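Local coordinates for protein induced by osmotic stress (Scheffersomyces stipitis, PDB 5YWN), which binds NADP and probably acts as an NADP-dependent carbonyl reductase of the dihydroflavonol-4-reductase subfamily, reducing haloketones to alcohols, at residues K255-L260 and K308-F313; V106-K111 and W175-Q180; K25-V30 and A248-E253. The protein carries 1 engineered substitution. All blocks are in the same frame, centred on the assembly; numbering follows the deposited sequence.

Contact 1 (K255-L260 and K308-F313); sequences KGERLL and KKILGF
One face of the Glu257 carboxylate is covered by the terminal methyl of Ile310: CD1 stands 3.9 Å from Glu257 CD, almost straight above that carbon. It is nearly as close to OE2 and to the methylene CG, so the methyl sits over the face nearer OE2 than OE1. The other oxygen, OE1, has a long and weak ion pair with Lys306, on the same helix as Ile310. The Glu257 chain bends sharply at chi2 (-91°), and this turn brings the flat group round so that one face meets the Ile310 methyl. Ile310 in turn reaches out with CG1 anti to its carbonyl carbon (chi1 -69°) and an extended chi2, which pushes CD1 forward into the strand side. The same methyl is 4.3 Å from Leu259 CD2, and so bridges two side chains that both point toward the helix. The second branch of Leu259 has its own neighbour, CD1 lying 4.3 Å from Leu311 CD2. Strand 258-261 is the outermost strand on this side of the seven-stranded parallel Rossmann sheet, hydrogen-bonded through its backbone to strand 186-192, and helix 305-311 packs its last turn against it. Leu311 is shared with helix 238-250, touching Ala244 and Ala247, so the leucine pair is buried among sheet and two helices, whereas the Glu257-Ile310 end is partly exposed. Leu260 N gives a hydrogen bond to Thr307 OG1, a further tie between strand and helix. The helix stops at Gly312, which takes positive phi while its N still bonds to Lys308 O at 2.9 Å; the chain then carries Phe313 onto Asp240 and Lys243 of helix 238-250.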
loop_
_atom_site.group_PDB
_atom_site.type_symbol
_atom_site.label_atom_id
_atom_site.label_comp_id
_atom_site.label_asym_id
_atom_site.label_seq_id
_atom_site.Cartn_x
_atom_site.Cartn_y
_atom_site.Cartn_z
ATOM N N LYS A 255 18.322 2.144 -4.086
ATOM C CA LYS A 255 18.671 3.145 -3.130
ATOM C C LYS A 255 18.409 4.536 -3.681
ATOM O O LYS A 255 18.837 4.874 -4.713
ATOM C CB LYS A 255 20.120 3.007 -2.724
ATOM C CG LYS A 255 20.474 1.800 -1.874
ATOM C CD LYS A 255 21.844 1.294 -2.200
ATOM C CE LYS A 255 22.891 1.769 -1.258
ATOM N NZ LYS A 255 24.297 1.551 -1.703
ATOM N N GLY A 256 17.685 5.302 -2.918
ATOM C CA GLY A 256 17.358 6.656 -3.280
ATOM C C GLY A 256 16.353 6.808 -4.398
ATOM O O GLY A 256 16.249 7.832 -4.949
ATOM N N GLU A 257 15.625 5.753 -4.683
ATOM C CA GLU A 257 14.605 5.740 -5.702
ATOM C C GLU A 257 13.168 5.785 -5.187
ATOM O O GLU A 257 12.875 5.299 -4.158
ATOM C CB GLU A 257 14.767 4.538 -6.651
ATOM C CG GLU A 257 16.154 4.213 -7.121
ATOM C CD GLU A 257 16.540 4.897 -8.397
ATOM O OE1 GLU A 257 15.790 5.707 -8.863
ATOM O OE2 GLU A 257 17.611 4.636 -8.921
ATOM N N ARG A 258 12.304 6.375 -6.001
ATOM C CA ARG A 258 10.887 6.244 -5.933
ATOM C C ARG A 258 10.411 5.260 -6.991
ATOM O O ARG A 258 10.796 5.311 -8.132
ATOM C CB ARG A 258 10.165 7.541 -6.131
ATOM C CG ARG A 258 10.555 8.713 -5.296
ATOM C CD ARG A 258 9.914 9.941 -5.845
ATOM N NE ARG A 258 8.617 10.227 -5.335
ATOM C CZ ARG A 258 7.729 10.971 -5.966
ATOM N NH1 ARG A 258 7.987 11.439 -7.141
ATOM N NH2 ARG A 258 6.599 11.232 -5.416
ATOM N N LEU A 259 9.572 4.348 -6.561
ATOM C CA LEU A 259 9.061 3.340 -7.429
ATOM C C LEU A 259 7.573 3.472 -7.677
ATOM O O LEU A 259 6.804 3.368 -6.795
ATOM C CB LEU A 259 9.364 1.995 -6.843
ATOM C CG LEU A 259 10.797 1.708 -6.569
ATOM C CD1 LEU A 259 10.954 0.379 -5.888
ATOM C CD2 LEU A 259 11.541 1.819 -7.849
ATOM N N LEU A 260 7.219 3.727 -8.909
ATOM C CA LEU A 260 5.842 3.884 -9.296
ATOM C C LEU A 260 5.281 2.517 -9.646
ATOM O O LEU A 260 5.703 1.928 -10.569
ATOM C CB LEU A 260 5.750 4.795 -10.502
ATOM C CG LEU A 260 4.469 5.056 -11.290
ATOM C CD1 LEU A 260 3.357 5.605 -10.432
ATOM C CD2 LEU A 260 4.687 5.941 -12.495
ATOM N N LYS A 308 10.236 -0.520 -13.571
ATOM C CA LYS A 308 10.173 -1.861 -14.144
ATOM C C LYS A 308 11.546 -2.477 -14.344
ATOM O O LYS A 308 11.738 -3.610 -14.046
ATOM C CB LYS A 308 9.407 -1.876 -15.458
ATOM C CG LYS A 308 7.934 -1.662 -15.367
ATOM C CD LYS A 308 7.302 -2.567 -14.374
ATOM C CE LYS A 308 7.009 -3.935 -14.973
ATOM N NZ LYS A 308 6.099 -3.757 -16.117
ATOM N N LYS A 309 12.491 -1.687 -14.817
ATOM C CA LYS A 309 13.873 -2.098 -14.939
ATOM C C LYS A 309 14.501 -2.448 -13.593
ATOM O O LYS A 309 15.153 -3.397 -13.496
ATOM C CB LYS A 309 14.687 -1.017 -15.603
ATOM C CG LYS A 309 16.162 -1.310 -15.778
ATOM C CD LYS A 309 16.400 -2.326 -16.840
ATOM C CE LYS A 309 17.730 -2.145 -17.536
ATOM N NZ LYS A 309 17.875 -3.167 -18.561
ATOM N N ILE A 310 14.281 -1.645 -12.588
ATOM C CA ILE A 310 14.765 -1.944 -11.291
ATOM C C ILE A 310 14.123 -3.206 -10.698
ATOM O O ILE A 310 14.794 -4.033 -10.204
ATOM C CB ILE A 310 14.596 -0.748 -10.348
ATOM C CG1 ILE A 310 15.531 0.377 -10.726
ATOM C CG2 ILE A 310 14.893 -1.122 -8.909
ATOM C CD1 ILE A 310 15.195 1.633 -10.058
ATOM N N LEU A 311 12.816 -3.301 -10.769
ATOM C CA LEU A 311 12.122 -4.455 -10.255
ATOM C C LEU A 311 12.443 -5.768 -10.963
ATOM O O LEU A 311 12.659 -6.731 -10.338
ATOM C CB LEU A 311 10.620 -4.240 -10.205
ATOM C CG LEU A 311 10.024 -3.184 -9.290
ATOM C CD1 LEU A 311 8.546 -3.171 -9.502
ATOM C CD2 LEU A 311 10.400 -3.438 -7.862
ATOM N N GLY A 312 12.456 -5.748 -12.273
ATOM C CA GLY A 312 12.816 -6.899 -13.064
ATOM C C GLY A 312 11.881 -8.108 -13.011
ATOM O O GLY A 312 12.302 -9.176 -13.255
ATOM N N PHE A 313 10.623 -7.897 -12.696
ATOM C CA PHE A 313 9.618 -8.921 -12.813
ATOM C C PHE A 313 8.364 -8.422 -13.493
ATOM O O PHE A 313 8.145 -7.282 -13.578
ATOM C CB PHE A 313 9.305 -9.588 -11.480
ATOM C CG PHE A 313 8.787 -8.656 -10.443
ATOM C CD1 PHE A 313 7.465 -8.353 -10.381
ATOM C CD2 PHE A 313 9.635 -8.106 -9.529
ATOM C CE1 PHE A 313 6.992 -7.489 -9.445
ATOM C CE2 PHE A 313 9.173 -7.250 -8.584
ATOM C CZ PHE A 313 7.850 -6.940 -8.531
#

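Contact 2 (V106-K111 and W175-Q180); sequences VLQSIK and WEFVEQ
The carbonyl oxygen of Leu107 has two neighbours: Lys111 N, which donates the regular helical hydrogen bond at 3.1 Å, and the ring of Phe177, whose CZ comes within 3.4 Å. The oxygen lies well off the line of the CZ-H bond, so this second approach is close packing at the ring rim. The main apolar contact is a CH-pi interaction from the same residue: Leu107 CB sits over the ring centre of Phe177, 3.7 Å from the centroid and only 3° off the ring normal. Leu107 CD1 runs on toward the root of the aromatic side chain, 3.9 Å from Phe177 CB, so the two side chains pass each other in opposite directions. Phe177 extends straight off its own helix, CG anti to the backbone N (chi1 180°), which drives the ring tip against the neighbouring backbone. There Phe177 CE2 meets Gln108 N at 3.7 Å, and Lys111 CB lies at the ring edge, 4.1 Å from CZ. Gln108 crosses the ring at about a right angle, with OE1 near CE2, while its NE2 is hydrogen-bonded to Asp112 on its own helix. Phe185 packs on both Leu107 and Phe177 and helps bury them. The axes of the two segments approach to 10.9 Å and run in the same general direction, crossing at -33°, as expected of neighbouring helices that follow successive strands on one side of a Rossmann fold; the second, helix 159-181, also bears the NADP-binding Tyr163 and Lys167.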
loop_
_atom_site.group_PDB
_atom_site.type_symbol
_atom_site.label_atom_id
_atom_site.label_comp_id
_atom_site.label_asym_id
_atom_site.label_seq_id
_atom_site.Cartn_x
_atom_site.Cartn_y
_atom_site.Cartn_z
ATOM N N VAL A 106 9.405 8.340 13.071
ATOM C CA VAL A 106 9.960 7.026 12.848
ATOM C C VAL A 106 11.424 7.164 12.409
ATOM O O VAL A 106 12.257 6.536 12.923
ATOM C CB VAL A 106 9.180 6.265 11.751
ATOM C CG1 VAL A 106 9.929 5.102 11.165
ATOM C CG2 VAL A 106 7.890 5.758 12.290
ATOM N N LEU A 107 11.652 8.014 11.439
ATOM C CA LEU A 107 12.951 8.184 10.917
ATOM C C LEU A 107 13.921 8.690 11.987
ATOM O O LEU A 107 14.990 8.235 12.062
ATOM C CB LEU A 107 12.933 9.072 9.697
ATOM C CG LEU A 107 12.155 8.578 8.498
ATOM C CD1 LEU A 107 12.004 9.659 7.460
ATOM C CD2 LEU A 107 12.752 7.338 7.920
ATOM N N GLN A 108 13.485 9.619 12.788
ATOM C CA GLN A 108 14.282 10.118 13.836
ATOM C C GLN A 108 14.596 9.017 14.872
ATOM O O GLN A 108 15.665 8.935 15.340
ATOM C CB GLN A 108 13.642 11.318 14.487
ATOM C CG GLN A 108 14.485 11.917 15.570
ATOM C CD GLN A 108 15.698 12.619 15.049
ATOM O OE1 GLN A 108 15.598 13.500 14.260
ATOM N NE2 GLN A 108 16.829 12.231 15.509
ATOM N N SER A 109 13.625 8.194 15.170
ATOM C CA SER A 109 13.808 7.085 16.102
ATOM C C SER A 109 14.856 6.116 15.574
ATOM O O SER A 109 15.685 5.713 16.297
ATOM C CB SER A 109 12.514 6.342 16.378
ATOM O OG SER A 109 11.648 7.029 17.192
ATOM N N ILE A 110 14.822 5.812 14.300
ATOM C CA ILE A 110 15.770 4.907 13.687
ATOM C C ILE A 110 17.182 5.472 13.815
ATOM O O ILE A 110 18.054 4.798 14.217
ATOM C CB ILE A 110 15.421 4.611 12.214
ATOM C CG1 ILE A 110 14.177 3.759 12.117
ATOM C CG2 ILE A 110 16.548 3.937 11.495
ATOM C CD1 ILE A 110 13.544 3.675 10.775
ATOM N N LYS A 111 17.349 6.738 13.516
ATOM C CA LYS A 111 18.624 7.364 13.669
ATOM C C LYS A 111 19.091 7.415 15.114
ATOM O O LYS A 111 20.212 7.217 15.365
ATOM C CB LYS A 111 18.646 8.736 13.043
ATOM C CG LYS A 111 19.965 9.434 13.161
ATOM C CD LYS A 111 19.952 10.789 12.546
ATOM C CE LYS A 111 21.340 11.373 12.558
ATOM N NZ LYS A 111 21.270 12.814 12.717
ATOM N N TRP A 175 12.272 12.262 2.362
ATOM C CA TRP A 175 13.371 12.693 1.536
ATOM C C TRP A 175 14.149 13.846 2.181
ATOM O O TRP A 175 15.345 13.858 2.157
ATOM C CB TRP A 175 12.940 13.012 0.120
ATOM C CG TRP A 175 12.456 11.801 -0.647
ATOM C CD1 TRP A 175 11.239 11.607 -1.128
ATOM C CD2 TRP A 175 13.194 10.639 -0.965
ATOM N NE1 TRP A 175 11.143 10.427 -1.738
ATOM C CE2 TRP A 175 12.327 9.785 -1.654
ATOM C CE3 TRP A 175 14.492 10.224 -0.730
ATOM C CZ2 TRP A 175 12.713 8.566 -2.125
ATOM C CZ3 TRP A 175 14.878 9.010 -1.186
ATOM C CH2 TRP A 175 13.989 8.190 -1.889
ATOM N N GLU A 176 13.436 14.759 2.802
ATOM C CA GLU A 176 14.050 15.845 3.501
ATOM C C GLU A 176 14.923 15.374 4.676
ATOM O O GLU A 176 15.972 15.859 4.860
ATOM C CB GLU A 176 13.046 16.859 3.982
ATOM C CG GLU A 176 13.682 18.115 4.481
ATOM C CD GLU A 176 12.944 18.737 5.639
ATOM O OE1 GLU A 176 11.690 18.674 5.686
ATOM O OE2 GLU A 176 13.612 19.312 6.511
ATOM N N PHE A 177 14.452 14.398 5.411
ATOM C CA PHE A 177 15.185 13.872 6.516
ATOM C C PHE A 177 16.506 13.299 6.057
ATOM O O PHE A 177 17.490 13.542 6.646
ATOM C CB PHE A 177 14.374 12.778 7.198
ATOM C CG PHE A 177 15.045 12.144 8.375
ATOM C CD1 PHE A 177 15.892 11.076 8.212
ATOM C CD2 PHE A 177 14.800 12.592 9.622
ATOM C CE1 PHE A 177 16.478 10.482 9.270
ATOM C CE2 PHE A 177 15.384 12.005 10.701
ATOM C CZ PHE A 177 16.233 10.959 10.523
ATOM N N VAL A 178 16.481 12.559 4.988
ATOM C CA VAL A 178 17.661 11.952 4.498
ATOM C C VAL A 178 18.663 13.023 4.123
ATOM O O VAL A 178 19.786 12.890 4.427
ATOM C CB VAL A 178 17.379 11.007 3.310
ATOM C CG1 VAL A 178 18.640 10.601 2.616
ATOM C CG2 VAL A 178 16.637 9.774 3.748
ATOM N N GLU A 179 18.225 14.064 3.466
ATOM C CA GLU A 179 19.101 15.134 3.111
ATOM C C GLU A 179 19.690 15.880 4.303
ATOM O O GLU A 179 20.822 16.168 4.331
ATOM C CB GLU A 179 18.334 16.140 2.236
ATOM C CG GLU A 179 17.948 15.653 0.861
ATOM C CD GLU A 179 16.894 16.525 0.149
ATOM O OE1 GLU A 179 16.725 17.675 0.510
ATOM O OE2 GLU A 179 16.271 16.043 -0.780
ATOM N N GLN A 180 18.831 16.280 5.211
ATOM C CA GLN A 180 19.176 17.023 6.383
ATOM C C GLN A 180 19.931 16.309 7.489
ATOM O O GLN A 180 20.765 16.903 8.106
ATOM C CB GLN A 180 17.978 17.777 6.919
ATOM C CG GLN A 180 17.461 18.880 6.029
ATOM C CD GLN A 180 18.432 20.040 5.846
ATOM O OE1 GLN A 180 19.172 20.399 6.754
ATOM N NE2 GLN A 180 18.432 20.616 4.650
#

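Contact 3 (K25-V30 and A248-E253); sequences KGYKVV and AFEKDE
Tyr27 and Phe249 reach toward each other from opposite directions and meet edge to face in a T-shaped pair: the edge of Phe249 addresses the face of Tyr27, with centroids 5.6 Å apart and planes at 77°. The approach is off-centre, Phe249 CZ lying above the rim of the tyrosine ring and CE1 4.0 Å from Tyr27 CZ. Phe249 holds its ring between backbone N and carbonyl carbon (chi1 80°), the crowded position, which turns it to lie over the sheet, on Val5, Ile76 and Leu78. The pair thus joins the turn leading into strand 28-33 to the C-terminal end of helix 238-250 across one side of the Rossmann sheet. Just before Tyr27, Gly26 closes helix 13-24 with a Schellman motif. Glu250 OE1 lies at the edge of the tyrosine ring, in its plane, and takes a 2.8 Å hydrogen bond from Tyr27 OH through its anti lone pair, away from the other oxygen; this bond should limit swinging of the phenol. Carboxylate and ring planes are 50° apart. Glu250, extended beyond CG, spans from the last turn of helix 238-250 to this hydroxyl.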
loop_
_atom_site.group_PDB
_atom_site.type_symbol
_atom_site.label_atom_id
_atom_site.label_comp_id
_atom_site.label_asym_id
_atom_site.label_seq_id
_atom_site.Cartn_x
_atom_site.Cartn_y
_atom_site.Cartn_z
ATOM N N LYS A 25 10.971 -15.745 2.307
ATOM C CA LYS A 25 12.344 -15.652 1.893
ATOM C C LYS A 25 13.373 -15.881 3.028
ATOM O O LYS A 25 14.541 -15.779 2.832
ATOM C CB LYS A 25 12.588 -14.334 1.180
ATOM C CG LYS A 25 11.741 -14.116 -0.051
ATOM C CD LYS A 25 12.298 -14.767 -1.276
ATOM C CE LYS A 25 11.303 -14.755 -2.410
ATOM N NZ LYS A 25 11.741 -15.531 -3.587
ATOM N N GLY A 26 12.897 -16.221 4.195
ATOM C CA GLY A 26 13.750 -16.479 5.310
ATOM C C GLY A 26 14.121 -15.387 6.294
ATOM O O GLY A 26 14.808 -15.636 7.236
ATOM N N TYR A 27 13.623 -14.194 6.090
ATOM C CA TYR A 27 13.737 -13.142 7.071
ATOM C C TYR A 27 12.870 -13.408 8.267
ATOM O O TYR A 27 11.904 -14.063 8.194
ATOM C CB TYR A 27 13.328 -11.808 6.450
ATOM C CG TYR A 27 14.194 -11.372 5.332
ATOM C CD1 TYR A 27 15.335 -10.670 5.561
ATOM C CD2 TYR A 27 13.869 -11.652 4.062
ATOM C CE1 TYR A 27 16.157 -10.284 4.547
ATOM C CE2 TYR A 27 14.675 -11.271 3.046
ATOM C CZ TYR A 27 15.819 -10.579 3.306
ATOM O OH TYR A 27 16.598 -10.194 2.323
ATOM N N LYS A 28 13.263 -12.878 9.384
ATOM C CA LYS A 28 12.399 -12.683 10.477
ATOM C C LYS A 28 11.698 -11.331 10.370
ATOM O O LYS A 28 12.160 -10.463 9.724
ATOM C CB LYS A 28 13.140 -12.823 11.778
ATOM C CG LYS A 28 13.300 -14.231 12.258
ATOM C CD LYS A 28 14.090 -14.212 13.528
ATOM C CE LYS A 28 14.217 -15.545 14.194
ATOM N NZ LYS A 28 15.550 -16.134 13.996
ATOM N N VAL A 29 10.591 -11.198 11.059
ATOM C CA VAL A 29 9.811 -10.020 11.052
ATOM C C VAL A 29 9.457 -9.520 12.436
ATOM O O VAL A 29 9.141 -10.252 13.273
ATOM C CB VAL A 29 8.520 -10.207 10.190
ATOM C CG1 VAL A 29 7.534 -9.099 10.382
ATOM C CG2 VAL A 29 8.866 -10.376 8.741
ATOM N N VAL A 30 9.468 -8.229 12.592
ATOM C CA VAL A 30 8.898 -7.593 13.740
ATOM C C VAL A 30 7.892 -6.573 13.292
ATOM O O VAL A 30 8.222 -5.670 12.601
ATOM C CB VAL A 30 10.000 -6.904 14.561
ATOM C CG1 VAL A 30 9.478 -6.293 15.827
ATOM C CG2 VAL A 30 11.178 -7.804 14.801
ATOM N N ALA A 248 12.868 -3.101 -3.026
ATOM C CA ALA A 248 13.175 -1.779 -2.556
ATOM C C ALA A 248 14.273 -1.754 -1.514
ATOM O O ALA A 248 14.932 -0.792 -1.405
ATOM C CB ALA A 248 11.952 -1.068 -2.046
ATOM N N PHE A 249 14.349 -2.803 -0.711
ATOM C CA PHE A 249 15.437 -2.969 0.218
ATOM C C PHE A 249 16.590 -3.904 -0.150
ATOM O O PHE A 249 17.645 -3.764 0.363
ATOM C CB PHE A 249 14.947 -3.167 1.641
ATOM C CG PHE A 249 14.468 -4.555 1.988
ATOM C CD1 PHE A 249 15.336 -5.523 2.394
ATOM C CD2 PHE A 249 13.146 -4.845 2.017
ATOM C CE1 PHE A 249 14.875 -6.761 2.742
ATOM C CE2 PHE A 249 12.685 -6.060 2.405
ATOM C CZ PHE A 249 13.542 -7.020 2.767
ATOM N N GLU A 250 16.314 -4.913 -0.954
ATOM C CA GLU A 250 17.298 -5.856 -1.449
ATOM C C GLU A 250 18.263 -5.363 -2.494
ATOM O O GLU A 250 19.370 -5.709 -2.461
ATOM C CB GLU A 250 16.661 -7.169 -1.870
ATOM C CG GLU A 250 16.081 -8.013 -0.765
ATOM C CD GLU A 250 15.697 -9.428 -1.183
ATOM O OE1 GLU A 250 15.693 -10.280 -0.342
ATOM O OE2 GLU A 250 15.392 -9.682 -2.307
ATOM N N LYS A 251 17.789 -4.592 -3.453
ATOM C CA LYS A 251 18.577 -4.171 -4.601
ATOM C C LYS A 251 19.355 -2.868 -4.403
ATOM O O LYS A 251 18.829 -1.901 -3.978
ATOM C CB LYS A 251 17.711 -4.032 -5.851
ATOM C CG LYS A 251 16.934 -5.253 -6.232
ATOM C CD LYS A 251 16.134 -5.030 -7.478
ATOM C CE LYS A 251 15.400 -6.260 -7.959
ATOM N NZ LYS A 251 16.251 -7.338 -8.459
ATOM N N ASP A 252 20.600 -2.877 -4.812
ATOM C CA ASP A 252 21.448 -1.725 -4.726
ATOM C C ASP A 252 20.880 -0.581 -5.575
ATOM O O ASP A 252 20.948 0.519 -5.196
ATOM C CB ASP A 252 22.863 -2.038 -5.171
ATOM C CG ASP A 252 23.733 -2.658 -4.082
ATOM O OD1 ASP A 252 23.379 -2.714 -2.902
ATOM O OD2 ASP A 252 24.805 -3.108 -4.463
ATOM N N GLU A 253 20.291 -0.921 -6.700
ATOM C CA GLU A 253 19.722 -0.006 -7.670
ATOM C C GLU A 253 18.566 0.817 -7.108
ATOM O O GLU A 253 18.274 1.830 -7.595
ATOM C CB GLU A 253 19.199 -0.763 -8.864
ATOM C CG GLU A 253 20.187 -1.487 -9.719
ATOM C CD GLU A 253 20.526 -2.920 -9.279
ATOM O OE1 GLU A 253 20.173 -3.376 -8.234
ATOM O OE2 GLU A 253 21.222 -3.592 -10.025
#

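In the fold
All three contacts are built around one seven-stranded Rossmann sheet. Contacts 1 and 3, with centres 14 Å apart, are joined through helix 238-250 and strand 258-261, consecutive in the chain; Lys251 lies against the backbone of Ile310 and Leu311, and Leu259 meets Ala248. The centre of contact 2 is 21 Å from that of contact 1 and 20 Å from that of contact 3, yet its Trp175 packs on Gly256 and Arg258 of contact 1. Along the chain, contact 2 is nested within the loop closed by contact 3, and both are complete before contact 1 begins. Contacts 1 and 3 pack helices against this NADP-binding sheet or its turns; contact 2 joins two helices beside it.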